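Local coordinates for protein cyclopenase asqI (Emericella nidulans, PDB 5YY3) that catalyses, as a zinc-dependent lyase of the tyrosinase family, the ring contraction of 4'-methoxycyclopenin to 4'-methoxyviridicatin in aspoquinolone biosynthesis, at residues K70-L75 against R111-L116; S425-R430 against W469-K474. All coordinates share one frame; numbering follows the deposited sequence.

Interaction 1: K70-L75 against R111-L116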
ATOM      1  N   LYS A  70     -39.222  24.564  14.791  1.00 42.92           N
ATOM      2  CA  LYS A  70     -39.483  24.339  13.379  1.00 42.20           C
ATOM      3  C   LYS A  70     -38.168  23.951  12.718  1.00 47.48           C
ATOM      4  O   LYS A  70     -37.139  24.569  12.984  1.00 48.52           O
ATOM      5  CB  LYS A  70     -40.083  25.598  12.748  1.00 51.58           C
ATOM      6  CG  LYS A  70     -40.209  25.570  11.241  1.00 55.45           C
ATOM      7  CD  LYS A  70     -40.924  26.806  10.721  1.00 60.01           C
ATOM      8  CE  LYS A  70     -42.203  27.082  11.499  1.00 69.30           C
ATOM      9  NZ  LYS A  70     -43.128  28.019  10.775  1.00 74.02           N
ATOM     10  N   PRO A  71     -38.176  22.903  11.888  1.00 47.02           N
ATOM     11  CA  PRO A  71     -36.907  22.415  11.333  1.00 47.35           C
ATOM     12  C   PRO A  71     -36.263  23.388  10.341  1.00 46.46           C
ATOM     13  O   PRO A  71     -36.953  24.119   9.616  1.00 41.43           O
ATOM     14  CB  PRO A  71     -37.306  21.106  10.647  1.00 49.11           C
ATOM     15  CG  PRO A  71     -38.759  21.294  10.312  1.00 49.18           C
ATOM     16  CD  PRO A  71     -39.320  22.082  11.462  1.00 45.18           C
ATOM     17  N   TYR A  72     -34.931  23.391  10.337  1.00 39.13           N
ATOM     18  CA  TYR A  72     -34.150  24.319   9.524  1.00 38.04           C
ATOM     19  C   TYR A  72     -33.123  23.561   8.683  1.00 33.69           C
ATOM     20  O   TYR A  72     -32.508  22.597   9.157  1.00 37.05           O
ATOM     21  CB  TYR A  72     -33.457  25.359  10.428  1.00 38.49           C
ATOM     22  CG  TYR A  72     -32.507  26.316   9.715  1.00 34.37           C
ATOM     23  CD1 TYR A  72     -32.985  27.290   8.854  1.00 29.14           C
ATOM     24  CD2 TYR A  72     -31.132  26.248   9.931  1.00 35.15           C
ATOM     25  CE1 TYR A  72     -32.124  28.167   8.217  1.00 33.14           C
ATOM     26  CE2 TYR A  72     -30.266  27.114   9.304  1.00 32.55           C
ATOM     27  CZ  TYR A  72     -30.761  28.071   8.451  1.00 32.32           C
ATOM     28  OH  TYR A  72     -29.891  28.927   7.827  1.00 29.51           O
ATOM     29  N   ASN A  73     -32.948  23.995   7.436  1.00 34.00           N
ATOM     30  CA  ASN A  73     -31.940  23.418   6.553  1.00 33.11           C
ATOM     31  C   ASN A  73     -30.994  24.506   6.051  1.00 31.25           C
ATOM     32  O   ASN A  73     -31.268  25.164   5.041  1.00 28.71           O
ATOM     33  CB  ASN A  73     -32.611  22.695   5.382  1.00 34.16           C
ATOM     34  CG  ASN A  73     -31.620  22.002   4.445  1.00 34.38           C
ATOM     35  OD1 ASN A  73     -30.409  22.230   4.495  1.00 32.95           O
ATOM     36  ND2 ASN A  73     -32.151  21.175   3.555  1.00 26.45           N
ATOM     37  N   GLY A  74     -29.866  24.670   6.742  1.00 34.24           N
ATOM     38  CA  GLY A  74     -28.888  25.690   6.391  1.00 29.64           C
ATOM     39  C   GLY A  74     -28.242  25.534   5.020  1.00 29.19           C
ATOM     40  O   GLY A  74     -27.417  26.357   4.634  1.00 31.47           O
ATOM     41  N   LEU A  75     -28.605  24.482   4.291  1.00 29.63           N
ATOM     42  CA  LEU A  75     -28.114  24.258   2.931  1.00 29.66           C
ATOM     43  C   LEU A  75     -29.251  24.319   1.911  1.00 36.13           C
ATOM     44  O   LEU A  75     -29.050  24.036   0.727  1.00 38.06           O
ATOM     45  CB  LEU A  75     -27.401  22.902   2.822  1.00 30.38           C
ATOM     46  CG  LEU A  75     -25.984  22.804   3.397  1.00 33.23           C
ATOM     47  CD1 LEU A  75     -25.377  21.438   3.119  1.00 28.16           C
ATOM     48  CD2 LEU A  75     -25.101  23.895   2.817  1.00 28.34           C
ATOM     49  N   ARG A 111     -39.503  30.959  19.843  1.00 49.11           N
ATOM     50  CA  ARG A 111     -39.138  29.596  19.411  1.00 50.26           C
ATOM     51  C   ARG A 111     -38.675  29.478  17.948  1.00 42.78           C
ATOM     52  O   ARG A 111     -38.820  28.431  17.328  1.00 42.78           O
ATOM     53  CB  ARG A 111     -40.308  28.627  19.665  1.00 47.98           C
ATOM     54  CG  ARG A 111     -40.747  28.568  21.122  1.00 43.91           C
ATOM     55  CD  ARG A 111     -39.555  28.316  22.044  1.00 50.27           C
ATOM     56  NE  ARG A 111     -39.084  26.933  21.979  1.00 50.79           N
ATOM     57  CZ  ARG A 111     -37.992  26.490  22.595  1.00 50.83           C
ATOM     58  NH1 ARG A 111     -37.253  27.324  23.315  1.00 53.89           N
ATOM     59  NH2 ARG A 111     -37.632  25.216  22.486  1.00 55.42           N
ATOM     60  N   ILE A 112     -38.093  30.541  17.405  1.00 47.15           N
ATOM     61  CA  ILE A 112     -37.395  30.415  16.133  1.00 40.34           C
ATOM     62  C   ILE A 112     -36.203  29.462  16.309  1.00 40.09           C
ATOM     63  O   ILE A 112     -35.603  29.384  17.392  1.00 42.70           O
ATOM     64  CB  ILE A 112     -36.929  31.782  15.614  1.00 38.55           C
ATOM     65  CG1 ILE A 112     -36.594  31.714  14.125  1.00 41.08           C
ATOM     66  CG2 ILE A 112     -35.736  32.299  16.405  1.00 42.33           C
ATOM     67  CD1 ILE A 112     -36.500  33.080  13.489  1.00 31.39           C
ATOM     68  N   ASN A 113     -35.902  28.700  15.261  1.00 40.59           N
ATOM     69  CA  ASN A 113     -34.805  27.731  15.274  1.00 37.08           C
ATOM     70  C   ASN A 113     -33.454  28.396  15.563  1.00 38.26           C
ATOM     71  O   ASN A 113     -33.071  29.346  14.866  1.00 38.53           O
ATOM     72  CB  ASN A 113     -34.770  26.994  13.927  1.00 40.38           C
ATOM     73  CG  ASN A 113     -33.730  25.890  13.878  1.00 41.24           C
ATOM     74  OD1 ASN A 113     -32.522  26.154  13.908  1.00 36.57           O
ATOM     75  ND2 ASN A 113     -34.191  24.642  13.786  1.00 40.79           N
ATOM     76  N   PRO A 114     -32.730  27.906  16.593  1.00 40.42           N
ATOM     77  CA  PRO A 114     -31.440  28.466  17.029  1.00 38.22           C
ATOM     78  C   PRO A 114     -30.342  28.382  15.969  1.00 36.15           C
ATOM     79  O   PRO A 114     -29.474  29.248  15.931  1.00 37.39           O
ATOM     80  CB  PRO A 114     -31.066  27.603  18.245  1.00 38.58           C
ATOM     81  CG  PRO A 114     -32.314  26.957  18.675  1.00 38.92           C
ATOM     82  CD  PRO A 114     -33.137  26.768  17.437  1.00 44.89           C
ATOM     83  N   GLU A 115     -30.370  27.347  15.136  1.00 34.49           N
ATOM     84  CA  GLU A 115     -29.390  27.213  14.066  1.00 32.20           C
ATOM     85  C   GLU A 115     -29.648  28.295  13.039  1.00 35.36           C
ATOM     86  O   GLU A 115     -28.717  28.923  12.524  1.00 33.13           O
ATOM     87  CB  GLU A 115     -29.453  25.824  13.422  1.00 34.60           C
ATOM     88  CG  GLU A 115     -28.475  25.603  12.267  1.00 35.26           C
ATOM     89  CD  GLU A 115     -27.015  25.657  12.692  1.00 33.11           C
ATOM     90  OE1 GLU A 115     -26.679  25.157  13.789  1.00 35.61           O
ATOM     91  OE2 GLU A 115     -26.196  26.180  11.911  1.00 33.83           O
ATOM     92  N   LEU A 116     -30.927  28.514  12.749  1.00 34.24           N
ATOM     93  CA  LEU A 116     -31.324  29.605  11.881  1.00 32.43           C
ATOM     94  C   LEU A 116     -30.809  30.909  12.476  1.00 29.93           C
ATOM     95  O   LEU A 116     -30.216  31.729  11.776  1.00 29.74           O
ATOM     96  CB  LEU A 116     -32.847  29.636  11.703  1.00 36.44           C
ATOM     97  CG  LEU A 116     -33.449  30.594  10.668  1.00 36.14           C
ATOM     98  CD1 LEU A 116     -34.860  30.158  10.324  1.00 35.88           C
ATOM     99  CD2 LEU A 116     -33.442  32.063  11.141  1.00 32.67           C
TER
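The side-chain amide of Asn113 works in two directions at once: its ND2 reaches across to the backbone of Lys70, while its OD1 caps the helix that starts at Pro114. ND2 donates to Lys70 O at 3.1 Å with an N-H...O angle of 156°, the acceptor lying close to the amide plane, and it has a second partner in Thr381. OD1 accepts from Leu116 N (3.1 Å) and, more weakly, from Glu115 N. With CG anti to the backbone N (chi1 -176°), the amide is turned back over the first helical turn and held from both ends, which fixes its rotation.

Tyr72 lays its ring on that same turn. Leu116 CB sits 3.8 Å from the ring centroid and only 14° off its normal, a CH-pi contact, and Gly74 N comes over the opposite face near the rim. Glu115 CG approaches the edge, 3.6 Å from Tyr72 CD2, and the CB of Tyr72 rests 3.5 Å from Asn113 CG. Beyond the segment, the hydroxyl of Tyr72 bonds to Asp119 one turn further along the helix, and the carboxylate of Glu115 forms a salt bridge with Arg118. An Asn N-cap whose amide also binds loop 70-75, with Tyr72 packed on the first turn, joins that loop to the start of helix 114-127, in the hemocyanin-like helical part of the protein.

Interaction 2: S425-R430 against W469-K474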
ATOM      1  N   SER A 425      14.374  40.542 -10.882  1.00 22.99           N
ATOM      2  CA  SER A 425      15.384  39.486 -10.943  1.00 27.23           C
ATOM      3  C   SER A 425      15.575  38.885  -9.565  1.00 26.47           C
ATOM      4  O   SER A 425      15.116  39.442  -8.569  1.00 29.80           O
ATOM      5  CB  SER A 425      16.721  40.021 -11.472  1.00 23.25           C
ATOM      6  OG  SER A 425      17.359  40.810 -10.486  1.00 29.10           O
ATOM      7  N   ASN A 426      16.238  37.741  -9.513  1.00 30.44           N
ATOM      8  CA  ASN A 426      16.691  37.171  -8.249  1.00 27.15           C
ATOM      9  C   ASN A 426      15.583  36.866  -7.254  1.00 26.16           C
ATOM     10  O   ASN A 426      15.690  37.192  -6.077  1.00 25.64           O
ATOM     11  CB  ASN A 426      17.713  38.103  -7.586  1.00 34.41           C
ATOM     12  CG  ASN A 426      19.075  38.060  -8.269  1.00 31.10           C
ATOM     13  OD1 ASN A 426      19.585  39.074  -8.730  1.00 35.12           O
ATOM     14  ND2 ASN A 426      19.661  36.887  -8.333  1.00 38.80           N
ATOM     15  N   LEU A 427      14.522  36.225  -7.717  1.00 24.89           N
ATOM     16  CA  LEU A 427      13.452  35.828  -6.820  1.00 24.35           C
ATOM     17  C   LEU A 427      13.930  34.683  -5.935  1.00 25.37           C
ATOM     18  O   LEU A 427      14.467  33.696  -6.428  1.00 25.32           O
ATOM     19  CB  LEU A 427      12.206  35.411  -7.615  1.00 27.95           C
ATOM     20  CG  LEU A 427      11.007  34.912  -6.809  1.00 26.94           C
ATOM     21  CD1 LEU A 427      10.541  35.998  -5.854  1.00 25.73           C
ATOM     22  CD2 LEU A 427       9.874  34.488  -7.745  1.00 25.02           C
ATOM     23  N   VAL A 428      13.747  34.822  -4.629  1.00 22.87           N
ATOM     24  CA  VAL A 428      14.122  33.773  -3.705  1.00 27.19           C
ATOM     25  C   VAL A 428      12.983  33.477  -2.694  1.00 27.03           C
ATOM     26  O   VAL A 428      12.306  34.395  -2.220  1.00 25.77           O
ATOM     27  CB  VAL A 428      15.428  34.143  -2.944  1.00 25.33           C
ATOM     28  CG1 VAL A 428      15.829  33.043  -2.002  1.00 29.65           C
ATOM     29  CG2 VAL A 428      16.576  34.416  -3.922  1.00 21.84           C
ATOM     30  N   VAL A 429      12.764  32.198  -2.390  1.00 26.04           N
ATOM     31  CA  VAL A 429      11.950  31.802  -1.232  1.00 29.65           C
ATOM     32  C   VAL A 429      12.877  31.107  -0.217  1.00 27.83           C
ATOM     33  O   VAL A 429      13.582  30.163  -0.585  1.00 24.80           O
ATOM     34  CB  VAL A 429      10.767  30.860  -1.647  1.00 23.51           C
ATOM     35  CG1 VAL A 429       9.845  30.582  -0.471  1.00 24.65           C
ATOM     36  CG2 VAL A 429       9.970  31.480  -2.802  1.00 21.76           C
ATOM     37  N   ARG A 430      12.904  31.589   1.030  1.00 27.01           N
ATOM     38  CA  ARG A 430      13.879  31.124   2.043  1.00 27.31           C
ATOM     39  C   ARG A 430      13.262  30.946   3.395  1.00 20.82           C
ATOM     40  O   ARG A 430      12.281  31.603   3.709  1.00 22.33           O
ATOM     41  CB  ARG A 430      15.007  32.131   2.318  1.00 32.99           C
ATOM     42  CG  ARG A 430      15.405  33.052   1.246  1.00 31.87           C
ATOM     43  CD  ARG A 430      16.783  33.624   1.569  1.00 39.10           C
ATOM     44  NE  ARG A 430      16.781  34.892   2.283  1.00 31.81           N
ATOM     45  CZ  ARG A 430      17.861  35.658   2.354  1.00 38.98           C
ATOM     46  NH1 ARG A 430      18.981  35.235   1.782  1.00 38.69           N
ATOM     47  NH2 ARG A 430      17.839  36.826   2.989  1.00 34.26           N
ATOM     48  N   TRP A 469       9.979  35.722   1.339  1.00 21.41           N
ATOM     49  CA  TRP A 469      10.479  35.757  -0.012  1.00 23.56           C
ATOM     50  C   TRP A 469      11.100  37.122  -0.241  1.00 25.29           C
ATOM     51  O   TRP A 469      10.797  38.102   0.470  1.00 22.21           O
ATOM     52  CB  TRP A 469       9.385  35.454  -1.037  1.00 22.64           C
ATOM     53  CG  TRP A 469       8.249  36.437  -1.103  1.00 22.86           C
ATOM     54  CD1 TRP A 469       7.214  36.551  -0.223  1.00 24.16           C
ATOM     55  CD2 TRP A 469       8.024  37.430  -2.120  1.00 22.83           C
ATOM     56  NE1 TRP A 469       6.345  37.545  -0.633  1.00 23.35           N
ATOM     57  CE2 TRP A 469       6.819  38.101  -1.793  1.00 23.70           C
ATOM     58  CE3 TRP A 469       8.716  37.808  -3.279  1.00 21.52           C
ATOM     59  CZ2 TRP A 469       6.301  39.148  -2.574  1.00 23.81           C
ATOM     60  CZ3 TRP A 469       8.194  38.846  -4.064  1.00 25.20           C
ATOM     61  CH2 TRP A 469       7.000  39.503  -3.702  1.00 23.24           C
ATOM     62  N   ASN A 470      12.003  37.180  -1.205  1.00 21.30           N
ATOM     63  CA  ASN A 470      12.514  38.460  -1.620  1.00 23.20           C
ATOM     64  C   ASN A 470      12.752  38.443  -3.121  1.00 27.79           C
ATOM     65  O   ASN A 470      12.774  37.369  -3.747  1.00 24.29           O
ATOM     66  CB  ASN A 470      13.779  38.834  -0.841  1.00 27.46           C
ATOM     67  CG  ASN A 470      14.857  37.773  -0.919  1.00 26.90           C
ATOM     68  OD1 ASN A 470      15.564  37.662  -1.924  1.00 30.78           O
ATOM     69  ND2 ASN A 470      15.007  37.003   0.152  1.00 26.48           N
ATOM     70  N   VAL A 471      12.885  39.637  -3.696  1.00 22.76           N
ATOM     71  CA  VAL A 471      13.055  39.775  -5.124  1.00 25.30           C
ATOM     72  C   VAL A 471      13.764  41.101  -5.380  1.00 29.03           C
ATOM     73  O   VAL A 471      13.689  42.043  -4.575  1.00 29.11           O
ATOM     74  CB  VAL A 471      11.697  39.718  -5.875  1.00 25.22           C
ATOM     75  CG1 VAL A 471      10.869  40.936  -5.564  1.00 23.50           C
ATOM     76  CG2 VAL A 471      11.882  39.569  -7.405  1.00 26.53           C
ATOM     77  N   GLN A 472      14.480  41.168  -6.490  1.00 26.10           N
ATOM     78  CA  GLN A 472      15.208  42.366  -6.821  1.00 27.34           C
ATOM     79  C   GLN A 472      14.398  43.175  -7.826  1.00 27.67           C
ATOM     80  O   GLN A 472      13.893  42.637  -8.819  1.00 24.96           O
ATOM     81  CB  GLN A 472      16.579  42.002  -7.363  1.00 27.08           C
ATOM     82  CG  GLN A 472      17.555  43.139  -7.423  1.00 36.65           C
ATOM     83  CD  GLN A 472      18.941  42.663  -7.839  1.00 39.18           C
ATOM     84  OE1 GLN A 472      19.457  41.668  -7.303  1.00 36.82           O
ATOM     85  NE2 GLN A 472      19.538  43.352  -8.811  1.00 40.90           N
ATOM     86  N   VAL A 473      14.254  44.470  -7.547  1.00 27.30           N
ATOM     87  CA  VAL A 473      13.474  45.357  -8.402  1.00 24.31           C
ATOM     88  C   VAL A 473      14.321  46.559  -8.830  1.00 31.87           C
ATOM     89  O   VAL A 473      14.922  47.241  -7.989  1.00 28.42           O
ATOM     90  CB  VAL A 473      12.207  45.851  -7.677  1.00 25.68           C
ATOM     91  CG1 VAL A 473      11.318  46.658  -8.617  1.00 23.53           C
ATOM     92  CG2 VAL A 473      11.451  44.681  -7.030  1.00 21.23           C
ATOM     93  N   LYS A 474      14.369  46.825 -10.130  1.00 32.73           N
ATOM     94  CA  LYS A 474      15.089  47.994 -10.626  1.00 28.16           C
ATOM     95  C   LYS A 474      14.249  48.747 -11.644  1.00 30.36           C
ATOM     96  O   LYS A 474      13.663  48.153 -12.552  1.00 33.01           O
ATOM     97  CB  LYS A 474      16.434  47.599 -11.242  1.00 33.17           C
ATOM     98  CG  LYS A 474      17.280  48.803 -11.662  1.00 31.53           C
ATOM     99  CD  LYS A 474      18.664  48.380 -12.113  1.00 36.57           C
ATOM    100  CE  LYS A 474      19.509  49.582 -12.531  1.00 38.05           C
ATOM    101  NZ  LYS A 474      20.497  49.177 -13.556  1.00 41.58           N
TER
HETATM  102  O   HOH W   1      16.196  43.410 -11.322  1.00 30.24           O
HETATM  103  O   HOH W   2      16.508  38.783  -3.961  1.00 32.79           O
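Trp469, the first residue of segment 469-474, stands opposite Val429 in a non-hydrogen-bonded antiparallel pair whose CA atoms are 4.4 Å apart. Its indole takes the position between the backbone N and the carbonyl carbon (chi1 64°), on the same face as Val429, and CD1 of Leu427 approaches the six-membered ring obliquely, 3.6 Å from Trp469 CE3. The indole NE1 bonds to Asp511.

Asn470 pairs with Val428 through two backbone hydrogen bonds, Val428 N to Asn470 O at 2.9 Å and nearly straight (172°), and Asn470 N to Val428 O at 3.0 Å. Its side chain runs beside that of Val428, with OD1 3.7 Å from Val428 CB. A water donates to Asn426 O but lies suspiciously close to Asn470 OD1, so a bridge between the strands is doubtful. ND2 stands over one face of the Arg430 guanidinium, whose plane is 78° from the amide; both groups bond to Glu468, Arg430 by a salt bridge and Asn470 weakly.

Val471 sits where the register shifts by one residue, a beta bulge in which Asn426 adopts positive phi. Its CB touches Leu427 CD1 at 3.9 Å, while CG2 packs on Ser425 O.

Gln472 restores the pairing: its N donates to Ser425 O at 2.8 Å, and its O accepts from Ser425 N. The hydroxyl of Ser425 lies against Gln472 CB at 3.4 Å.

Segment 469-474 lies between strand 422-431 and strand 523-528, whose backbone bonds to Trp469, Val471 and Val473. The face bearing Leu427, Val429 and Trp469 packs on strand 571-580, and Trp469 and Val471 also meet strand 487-497, as between the layers of an Ig-like beta-sandwich.

Interactions 1 and 2 lie on opposite sides of the chain's centre, their own centres about 52 Å apart and their nearest atoms about 34 Å apart, so neither touches the other. They follow one another in series along the chain and belong to different parts of the fold, the helical hemocyanin-like part and the Ig-like sheet. Interaction 1 is the nearer to the zinc site: the side chain of Tyr72 is about 10 Å from that of the zinc ligand His190, and that of Glu115 about 12 Å from that of His186. Interaction 2 is remote from these ligands. Neither contact involves another subunit of the four-chain assembly.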